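Local coordinates for penaeus monodon metallodensovirus major capsid protein (Penaeus monodon metallodensovirus, PDB 6WH7) that forms the icosahedral capsid shell of a shrimp densovirus, sixty copies of its jelly-roll fold presumably enclosing the viral genome, at residues 85-93 against 234-242; 126-137 against 148-159. All blocks are in the same frame, centred on the assembly; numbering follows the deposited sequence.

Interaction 1: 85-93 against 234-242; sequences WNVMRFYCE and YGNAYVPQN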
loop_
_atom_site.group_PDB
_atom_site.type_symbol
_atom_site.label_atom_id
_atom_site.label_comp_id
_atom_site.label_asym_id
_atom_site.label_seq_id
_atom_site.Cartn_x
_atom_site.Cartn_y
_atom_site.Cartn_z
ATOM N N TRP A 85 41.347 25.183 84.372
ATOM C CA TRP A 85 40.820 24.132 83.525
ATOM C C TRP A 85 41.925 23.410 82.788
ATOM O O TRP A 85 41.646 22.473 82.042
ATOM C CB TRP A 85 39.834 24.728 82.528
ATOM C CG TRP A 85 40.493 25.353 81.354
ATOM C CD1 TRP A 85 41.279 26.455 81.343
ATOM C CD2 TRP A 85 40.333 24.962 79.991
ATOM N NE1 TRP A 85 41.688 26.732 80.065
ATOM C CE2 TRP A 85 41.103 25.832 79.215
ATOM C CE3 TRP A 85 39.629 23.938 79.353
ATOM C CZ2 TRP A 85 41.186 25.716 77.839
ATOM C CZ3 TRP A 85 39.710 23.827 77.994
ATOM C CH2 TRP A 85 40.486 24.709 77.247
ATOM N N ASN A 86 43.166 23.849 82.952
ATOM C CA ASN A 86 44.309 23.148 82.407
ATOM C C ASN A 86 44.959 22.213 83.408
ATOM O O ASN A 86 45.981 21.607 83.094
ATOM C CB ASN A 86 45.332 24.135 81.840
ATOM C CG ASN A 86 45.802 25.138 82.846
ATOM O OD1 ASN A 86 45.161 25.363 83.864
ATOM N ND2 ASN A 86 46.943 25.747 82.573
ATOM N N VAL A 87 44.380 22.066 84.588
ATOM C CA VAL A 87 44.917 21.212 85.634
ATOM C C VAL A 87 44.152 19.898 85.616
ATOM O O VAL A 87 42.919 19.894 85.544
ATOM C CB VAL A 87 44.808 21.900 87.003
ATOM C CG1 VAL A 87 45.390 21.035 88.087
ATOM C CG2 VAL A 87 45.478 23.243 86.957
ATOM N N MET A 88 44.880 18.781 85.662
ATOM C CA MET A 88 44.231 17.476 85.738
ATOM C C MET A 88 43.348 17.372 86.968
ATOM O O MET A 88 42.244 16.826 86.907
ATOM C CB MET A 88 45.278 16.365 85.750
ATOM C CG MET A 88 45.984 16.128 84.446
ATOM S SD MET A 88 44.900 15.483 83.176
ATOM C CE MET A 88 44.553 13.870 83.854
ATOM N N ARG A 89 43.817 17.901 88.094
ATOM C CA ARG A 89 43.085 17.818 89.348
ATOM C C ARG A 89 41.723 18.483 89.269
ATOM O O ARG A 89 40.840 18.174 90.073
ATOM C CB ARG A 89 43.925 18.461 90.438
ATOM C CG ARG A 89 43.383 18.322 91.808
ATOM C CD ARG A 89 44.270 19.042 92.757
ATOM N NE ARG A 89 45.598 18.451 92.814
ATOM C CZ ARG A 89 45.930 17.474 93.644
ATOM N NH1 ARG A 89 45.032 16.998 94.491
ATOM N NH2 ARG A 89 47.157 16.984 93.640
ATOM N N PHE A 90 41.533 19.377 88.307
ATOM C CA PHE A 90 40.278 20.098 88.171
ATOM C C PHE A 90 39.154 19.170 87.738
ATOM O O PHE A 90 38.030 19.273 88.234
ATOM C CB PHE A 90 40.491 21.235 87.174
ATOM C CG PHE A 90 39.281 22.066 86.896
ATOM C CD1 PHE A 90 38.841 22.997 87.809
ATOM C CD2 PHE A 90 38.638 21.980 85.681
ATOM C CE1 PHE A 90 37.753 23.777 87.537
ATOM C CE2 PHE A 90 37.558 22.761 85.407
ATOM C CZ PHE A 90 37.114 23.660 86.335
ATOM N N TYR A 91 39.431 18.279 86.795
ATOM C CA TYR A 91 38.410 17.433 86.198
ATOM C C TYR A 91 38.127 16.153 86.971
ATOM O O TYR A 91 36.967 15.779 87.154
ATOM C CB TYR A 91 38.829 17.096 84.779
ATOM C CG TYR A 91 38.944 18.311 83.929
ATOM C CD1 TYR A 91 37.853 18.798 83.245
ATOM C CD2 TYR A 91 40.138 18.993 83.830
ATOM C CE1 TYR A 91 37.953 19.910 82.472
ATOM C CE2 TYR A 91 40.244 20.105 83.060
ATOM C CZ TYR A 91 39.148 20.560 82.379
ATOM O OH TYR A 91 39.240 21.680 81.598
ATOM N N CYS A 92 39.168 15.449 87.388
ATOM C CA CYS A 92 39.029 14.116 87.950
ATOM C C CYS A 92 39.061 14.093 89.467
ATOM O O CYS A 92 39.042 13.014 90.059
ATOM C CB CYS A 92 40.096 13.190 87.366
ATOM S SG CYS A 92 41.721 13.883 87.294
ATOM N N GLU A 93 39.108 15.249 90.105
ATOM C CA GLU A 93 39.177 15.340 91.550
ATOM C C GLU A 93 38.257 16.457 91.998
ATOM O O GLU A 93 38.301 17.556 91.440
ATOM C CB GLU A 93 40.618 15.581 91.983
ATOM C CG GLU A 93 40.834 15.778 93.430
ATOM C CD GLU A 93 42.295 15.723 93.767
ATOM O OE1 GLU A 93 43.086 15.438 92.849
ATOM O OE2 GLU A 93 42.660 15.976 94.932
ATOM N N TYR A 234 48.305 11.548 88.172
ATOM C CA TYR A 234 48.649 12.864 87.649
ATOM C C TYR A 234 49.341 13.712 88.705
ATOM O O TYR A 234 50.366 14.338 88.421
ATOM C CB TYR A 234 47.409 13.556 87.080
ATOM C CG TYR A 234 46.274 13.728 88.047
ATOM C CD1 TYR A 234 46.179 14.850 88.846
ATOM C CD2 TYR A 234 45.287 12.776 88.145
ATOM C CE1 TYR A 234 45.146 15.001 89.726
ATOM C CE2 TYR A 234 44.258 12.915 89.025
ATOM C CZ TYR A 234 44.182 14.032 89.807
ATOM O OH TYR A 234 43.138 14.174 90.686
ATOM N N GLY A 235 48.825 13.728 89.928
ATOM C CA GLY A 235 49.568 14.330 91.016
ATOM C C GLY A 235 49.822 15.813 90.866
ATOM O O GLY A 235 50.979 16.225 90.761
ATOM N N ASN A 236 48.754 16.604 90.803
ATOM C CA ASN A 236 48.793 18.053 90.557
ATOM C C ASN A 236 49.696 18.397 89.375
ATOM O O ASN A 236 50.547 19.281 89.427
ATOM C CB ASN A 236 49.131 18.864 91.828
ATOM C CG ASN A 236 50.526 18.629 92.384
ATOM O OD1 ASN A 236 51.503 18.505 91.662
ATOM N ND2 ASN A 236 50.613 18.598 93.702
ATOM N N ALA A 237 49.447 17.706 88.276
ATOM C CA ALA A 237 50.006 18.015 86.977
ATOM C C ALA A 237 48.971 18.749 86.142
ATOM O O ALA A 237 47.767 18.545 86.299
ATOM C CB ALA A 237 50.437 16.742 86.253
ATOM N N TYR A 238 49.447 19.627 85.268
ATOM C CA TYR A 238 48.580 20.150 84.231
ATOM C C TYR A 238 48.155 19.012 83.319
ATOM O O TYR A 238 48.774 17.948 83.294
ATOM C CB TYR A 238 49.290 21.212 83.400
ATOM C CG TYR A 238 49.680 22.460 84.136
ATOM C CD1 TYR A 238 48.778 23.491 84.309
ATOM C CD2 TYR A 238 50.962 22.630 84.614
ATOM C CE1 TYR A 238 49.132 24.637 84.959
ATOM C CE2 TYR A 238 51.321 23.776 85.264
ATOM C CZ TYR A 238 50.401 24.776 85.436
ATOM O OH TYR A 238 50.750 25.924 86.092
ATOM N N VAL A 239 47.080 19.226 82.571
ATOM C CA VAL A 239 46.706 18.199 81.610
ATOM C C VAL A 239 47.855 18.231 80.613
ATOM O O VAL A 239 48.467 19.292 80.430
ATOM C CB VAL A 239 45.359 18.457 80.917
ATOM C CG1 VAL A 239 44.340 19.090 81.856
ATOM C CG2 VAL A 239 45.538 19.148 79.602
ATOM N N PRO A 240 48.211 17.117 79.987
ATOM C CA PRO A 240 49.373 17.118 79.095
ATOM C C PRO A 240 49.267 18.189 78.020
ATOM O O PRO A 240 48.279 18.272 77.293
ATOM C CB PRO A 240 49.343 15.712 78.506
ATOM C CG PRO A 240 48.699 14.906 79.561
ATOM C CD PRO A 240 47.674 15.767 80.190
ATOM N N GLN A 241 50.309 19.013 77.920
ATOM C CA GLN A 241 50.331 20.137 76.997
ATOM C C GLN A 241 51.752 20.369 76.532
ATOM O O GLN A 241 52.689 20.247 77.315
ATOM C CB GLN A 241 49.824 21.424 77.644
ATOM C CG GLN A 241 48.388 21.411 78.039
ATOM C CD GLN A 241 48.017 22.637 78.799
ATOM O OE1 GLN A 241 48.867 23.327 79.327
ATOM N NE2 GLN A 241 46.740 22.897 78.895
ATOM N N ASN A 242 51.899 20.734 75.271
ATOM C CA ASN A 242 53.176 21.143 74.704
ATOM C C ASN A 242 53.114 22.649 74.507
ATOM O O ASN A 242 52.387 23.131 73.639
ATOM C CB ASN A 242 53.434 20.409 73.394
ATOM C CG ASN A 242 53.753 18.949 73.603
ATOM O OD1 ASN A 242 54.300 18.563 74.626
ATOM N ND2 ASN A 242 53.384 18.125 72.642
#
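The Y234 ring packs on the short helix 88-92 and reaches past its end to E93. The carbonyl carbon of M88 sits over one face of the ring, M88 CB packs 3.6 Å from Y234 CD1, and C92 SG comes in obliquely, 3.9 Å from the centroid of the Y234 ring, a sulfur-aromatic contact. At the ring edge the hydroxyl ends the run: Y234 OH donates to E93 OE1 at 2.5 Å, meeting the carboxylate on its anti side. The other oxygen, E93 OE2, takes a salt bridge from R89 NH1 at 2.6 Å, which probably helps keep E93 charged. R89 bends at chi3 (-64°), bringing the edge of its guanidinium alongside N236 CB.

Further along, two backbone bonds zip the segments together around a single bridge of V87 with Y238. M88 N donates to A237 O at 3.0 Å, and V239 N to N86 O at 2.7 Å. A bend at chi2 (-67°) turns the M88 sulfur onto V239, M88 SD 3.8 Å from V239 CB, and it also touches the P240 ring. N86 and Y238 run side by side, amide and ring planes 55° apart, and their polar ends both turn to Q345: Y238 OH bonds its N, N86 ND2 weakly its O.

Y110 meets Y234 edge-to-face and bonds its backbone N. The helix follows strand 79-83, and the 234-242 loop runs between strands 229-230 and 257-262; M88 and Y91 press on I297 of strand 287-302, and M88 and P240 on P121 of strand 118-135.

Interaction 2: 126-137 against 148-159; sequences YTLSNLILTSDE and TTTFNTSPYMIH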
loop_
_atom_site.group_PDB
_atom_site.type_symbol
_atom_site.label_atom_id
_atom_site.label_comp_id
_atom_site.label_asym_id
_atom_site.label_seq_id
_atom_site.Cartn_x
_atom_site.Cartn_y
_atom_site.Cartn_z
ATOM N N TYR A 126 34.790 21.352 80.172
ATOM C CA TYR A 126 33.899 21.784 81.234
ATOM C C TYR A 126 32.787 22.633 80.643
ATOM O O TYR A 126 32.903 23.167 79.542
ATOM C CB TYR A 126 34.644 22.558 82.321
ATOM C CG TYR A 126 35.144 23.915 81.912
ATOM C CD1 TYR A 126 34.411 25.052 82.188
ATOM C CD2 TYR A 126 36.341 24.063 81.245
ATOM C CE1 TYR A 126 34.860 26.285 81.822
ATOM C CE2 TYR A 126 36.791 25.297 80.874
ATOM C CZ TYR A 126 36.048 26.403 81.167
ATOM O OH TYR A 126 36.499 27.640 80.796
ATOM N N THR A 127 31.697 22.739 81.390
ATOM C CA THR A 127 30.530 23.494 80.965
ATOM C C THR A 127 30.125 24.454 82.066
ATOM O O THR A 127 29.975 24.051 83.219
ATOM C CB THR A 127 29.358 22.576 80.629
ATOM O OG1 THR A 127 29.724 21.701 79.559
ATOM C CG2 THR A 127 28.171 23.389 80.199
ATOM N N LEU A 128 29.970 25.720 81.710
ATOM C CA LEU A 128 29.388 26.730 82.579
ATOM C C LEU A 128 27.932 26.907 82.199
ATOM O O LEU A 128 27.619 27.121 81.029
ATOM C CB LEU A 128 30.137 28.050 82.454
ATOM C CG LEU A 128 31.194 28.331 83.505
ATOM C CD1 LEU A 128 32.164 27.213 83.602
ATOM C CD2 LEU A 128 31.914 29.596 83.121
ATOM N N SER A 129 27.049 26.812 83.179
ATOM C CA SER A 129 25.635 26.713 82.887
ATOM C C SER A 129 24.825 27.465 83.924
ATOM O O SER A 129 25.208 27.549 85.088
ATOM C CB SER A 129 25.198 25.256 82.851
ATOM O OG SER A 129 23.813 25.174 82.641
ATOM N N ASN A 130 23.695 28.011 83.477
ATOM C CA ASN A 130 22.646 28.542 84.344
ATOM C C ASN A 130 23.190 29.656 85.240
ATOM O O ASN A 130 23.229 29.561 86.467
ATOM C CB ASN A 130 22.017 27.403 85.145
ATOM C CG ASN A 130 21.364 26.383 84.252
ATOM O OD1 ASN A 130 21.705 25.210 84.283
ATOM N ND2 ASN A 130 20.410 26.825 83.452
ATOM N N LEU A 131 23.591 30.733 84.569
ATOM C CA LEU A 131 24.195 31.868 85.246
ATOM C C LEU A 131 23.151 32.639 86.029
ATOM O O LEU A 131 22.077 32.944 85.509
ATOM C CB LEU A 131 24.867 32.786 84.234
ATOM C CG LEU A 131 25.511 34.041 84.799
ATOM C CD1 LEU A 131 26.657 33.682 85.701
ATOM C CD2 LEU A 131 25.973 34.925 83.704
ATOM N N ILE A 132 23.469 32.953 87.281
ATOM C CA ILE A 132 22.640 33.798 88.129
ATOM C C ILE A 132 23.497 34.956 88.603
ATOM O O ILE A 132 24.497 34.749 89.295
ATOM C CB ILE A 132 22.056 33.036 89.328
ATOM C CG1 ILE A 132 21.080 31.971 88.857
ATOM C CG2 ILE A 132 21.357 33.992 90.266
ATOM C CD1 ILE A 132 20.667 31.032 89.944
ATOM N N LEU A 133 23.105 36.165 88.241
ATOM C CA LEU A 133 23.850 37.367 88.560
ATOM C C LEU A 133 23.168 38.118 89.691
ATOM O O LEU A 133 21.939 38.206 89.735
ATOM C CB LEU A 133 23.959 38.256 87.329
ATOM C CG LEU A 133 24.728 37.667 86.156
ATOM C CD1 LEU A 133 24.520 38.515 84.951
ATOM C CD2 LEU A 133 26.194 37.596 86.483
ATOM N N THR A 134 23.971 38.647 90.608
ATOM C CA THR A 134 23.468 39.404 91.742
ATOM C C THR A 134 24.393 40.584 92.005
ATOM O O THR A 134 25.553 40.589 91.595
ATOM C CB THR A 134 23.349 38.539 93.010
ATOM O OG1 THR A 134 24.631 38.025 93.369
ATOM C CG2 THR A 134 22.399 37.372 92.800
ATOM N N SER A 135 23.863 41.592 92.690
ATOM C CA SER A 135 24.634 42.748 93.123
ATOM C C SER A 135 24.540 42.886 94.633
ATOM O O SER A 135 23.513 42.568 95.231
ATOM C CB SER A 135 24.145 44.044 92.469
ATOM O OG SER A 135 24.379 44.050 91.072
ATOM N N ASP A 136 25.624 43.361 95.245
ATOM C CA ASP A 136 25.703 43.531 96.689
ATOM C C ASP A 136 25.124 44.840 97.215
ATOM O O ASP A 136 24.732 44.883 98.385
ATOM C CB ASP A 136 27.149 43.422 97.155
ATOM C CG ASP A 136 27.640 42.006 97.197
ATOM O OD1 ASP A 136 26.791 41.093 97.218
ATOM O OD2 ASP A 136 28.872 41.796 97.214
ATOM N N GLU A 137 25.130 45.915 96.442
ATOM C CA GLU A 137 24.595 47.176 96.956
ATOM C C GLU A 137 24.972 47.394 98.422
ATOM O O GLU A 137 25.678 46.584 99.017
ATOM C CB GLU A 137 23.075 47.207 96.830
ATOM C CG GLU A 137 22.574 47.414 95.416
ATOM C CD GLU A 137 22.981 46.290 94.495
ATOM O OE1 GLU A 137 23.797 45.449 94.922
ATOM O OE2 GLU A 137 22.483 46.247 93.349
ATOM N N THR A 148 23.374 44.396 101.324
ATOM C CA THR A 148 22.456 43.297 101.065
ATOM C C THR A 148 22.416 43.030 99.570
ATOM O O THR A 148 22.343 43.959 98.765
ATOM C CB THR A 148 21.052 43.594 101.605
ATOM O OG1 THR A 148 20.201 42.463 101.381
ATOM C CG2 THR A 148 20.455 44.835 100.955
ATOM N N THR A 149 22.436 41.755 99.209
ATOM C CA THR A 149 22.619 41.330 97.830
ATOM C C THR A 149 21.310 40.842 97.229
ATOM O O THR A 149 20.564 40.094 97.866
ATOM C CB THR A 149 23.700 40.254 97.751
ATOM O OG1 THR A 149 23.764 39.713 96.427
ATOM C CG2 THR A 149 23.452 39.188 98.753
ATOM N N THR A 150 21.038 41.279 96.000
ATOM C CA THR A 150 19.783 41.017 95.313
ATOM C C THR A 150 20.070 40.643 93.868
ATOM O O THR A 150 21.184 40.805 93.373
ATOM C CB THR A 150 18.847 42.229 95.362
ATOM O OG1 THR A 150 19.505 43.361 94.782
ATOM C CG2 THR A 150 18.452 42.549 96.795
ATOM N N PHE A 151 19.042 40.153 93.186
ATOM C CA PHE A 151 19.161 39.687 91.813
ATOM C C PHE A 151 19.001 40.828 90.821
ATOM O O PHE A 151 18.203 41.744 91.032
ATOM C CB PHE A 151 18.104 38.631 91.519
ATOM C CG PHE A 151 18.228 37.409 92.351
ATOM C CD1 PHE A 151 19.071 36.389 91.977
ATOM C CD2 PHE A 151 17.505 37.279 93.513
ATOM C CE1 PHE A 151 19.183 35.263 92.742
ATOM C CE2 PHE A 151 17.619 36.155 94.280
ATOM C CZ PHE A 151 18.452 35.145 93.888
ATOM N N ASN A 152 19.770 40.768 89.739
ATOM C CA ASN A 152 19.561 41.654 88.602
ATOM C C ASN A 152 19.909 40.936 87.308
ATOM O O ASN A 152 20.932 40.253 87.221
ATOM C CB ASN A 152 20.363 42.947 88.767
ATOM C CG ASN A 152 21.802 42.700 89.140
ATOM O OD1 ASN A 152 22.414 41.719 88.733
ATOM N ND2 ASN A 152 22.344 43.590 89.948
ATOM N N THR A 153 19.030 41.068 86.316
ATOM C CA THR A 153 19.199 40.374 85.047
ATOM C C THR A 153 20.115 41.123 84.088
ATOM O O THR A 153 20.862 40.492 83.333
ATOM C CB THR A 153 17.832 40.143 84.405
ATOM O OG1 THR A 153 17.010 39.394 85.307
ATOM C CG2 THR A 153 17.967 39.364 83.109
ATOM N N SER A 154 20.074 42.454 84.114
ATOM C CA SER A 154 20.719 43.247 83.071
ATOM C C SER A 154 22.226 43.041 82.932
ATOM O O SER A 154 22.711 43.076 81.788
ATOM C CB SER A 154 20.392 44.729 83.291
ATOM O OG SER A 154 20.862 45.178 84.544
ATOM N N PRO A 155 23.017 42.840 83.998
ATOM C CA PRO A 155 24.458 42.675 83.784
ATOM C C PRO A 155 24.807 41.401 83.036
ATOM O O PRO A 155 23.935 40.672 82.554
ATOM C CB PRO A 155 25.020 42.644 85.204
ATOM C CG PRO A 155 24.024 43.320 86.012
ATOM C CD PRO A 155 22.718 42.925 85.432
ATOM N N TYR A 156 26.102 41.137 82.932
ATOM C CA TYR A 156 26.607 39.915 82.337
ATOM C C TYR A 156 27.914 39.569 83.021
ATOM O O TYR A 156 28.558 40.420 83.634
ATOM C CB TYR A 156 26.805 40.060 80.828
ATOM C CG TYR A 156 27.618 41.266 80.447
ATOM C CD1 TYR A 156 29.001 41.232 80.455
ATOM C CD2 TYR A 156 27.000 42.439 80.066
ATOM C CE1 TYR A 156 29.730 42.334 80.113
ATOM C CE2 TYR A 156 27.724 43.535 79.720
ATOM C CZ TYR A 156 29.083 43.484 79.745
ATOM O OH TYR A 156 29.800 44.594 79.397
ATOM N N MET A 157 28.292 38.305 82.932
ATOM C CA MET A 157 29.609 37.869 83.355
ATOM C C MET A 157 30.426 37.575 82.112
ATOM O O MET A 157 29.932 36.957 81.168
ATOM C CB MET A 157 29.533 36.638 84.256
ATOM C CG MET A 157 30.885 36.173 84.750
ATOM S SD MET A 157 30.791 34.797 85.885
ATOM C CE MET A 157 30.336 33.495 84.762
ATOM N N ILE A 158 31.665 38.038 82.102
ATOM C CA ILE A 158 32.518 37.921 80.931
ATOM C C ILE A 158 33.347 36.657 81.067
ATOM O O ILE A 158 34.108 36.510 82.025
ATOM C CB ILE A 158 33.420 39.151 80.778
ATOM C CG1 ILE A 158 32.580 40.415 80.703
ATOM C CG2 ILE A 158 34.242 39.034 79.527
ATOM C CD1 ILE A 158 33.379 41.665 80.780
ATOM N N HIS A 159 33.201 35.741 80.121
ATOM C CA HIS A 159 34.111 34.616 80.008
ATOM C C HIS A 159 35.175 34.978 78.988
ATOM O O HIS A 159 34.858 35.254 77.830
ATOM C CB HIS A 159 33.407 33.341 79.574
ATOM C CG HIS A 159 34.306 32.150 79.577
ATOM N ND1 HIS A 159 34.691 31.516 80.734
ATOM C CD2 HIS A 159 34.993 31.554 78.578
ATOM C CE1 HIS A 159 35.517 30.531 80.440
ATOM N NE2 HIS A 159 35.720 30.535 79.138
#
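S135 and T150 form a hydrogen-bonded antiparallel pair, S135 N to T150 O and T150 N back to S135 O, both 2.9 Å. S135 O takes a second donor, T149 OG1 at 3.1 Å, which approaches from above the carbonyl plane, 68° out of it. A weak bond from N152 N to L133 O extends the ladder. D136 OD1 passes close to T149 CB, but its charge is met by R73.

Across the next, non-hydrogen-bonded pair, T134 and F151 lie side by side: T134 CG2 reaches F151 CD1 at 3.6 Å, while I132 CG2 touches the ring at its edge, 3.5 Å from F151 CE1. Beyond N152 the chain swings away. L133 CD1 fits against P155 and L133 CD2 against M157 CB. With CG anti to the backbone N (chi1 -178°), M157 reaches out toward L131, whose CD1 meets M157 CE at 3.8 Å. Farthest along, Y126 OH, bonded to H271, sits at the edge of the H159 ring.

The chain thus leaves strand 118-135 by a hairpin and re-enters the facing sheet as strand 157-162, the D-to-E crossing of a jelly roll. F151 packs on F285 of a neighbouring subunit, consistent with the fivefold channel hairpins of parvoviruses.

Interactions 1 and 2 lie about 28 Å apart between centres and share strand 118-135, which flanks the first and carries half of the second. Interaction 1 sits near the middle of the chain, where loops fill in around a short helix and buried polar groups are paired within the subunit. Interaction 2 runs from the barrel interior out to a hairpin in contact with neighbouring copies; there ladder bonds between backbones dominate, giving way to aliphatic packing between the two sheets. The regions meet where W85 CE3 lies 3.5 Å from Y126 CE2, and H271 ties them together, stacking on W85 and hydrogen-bonding Y126 OH.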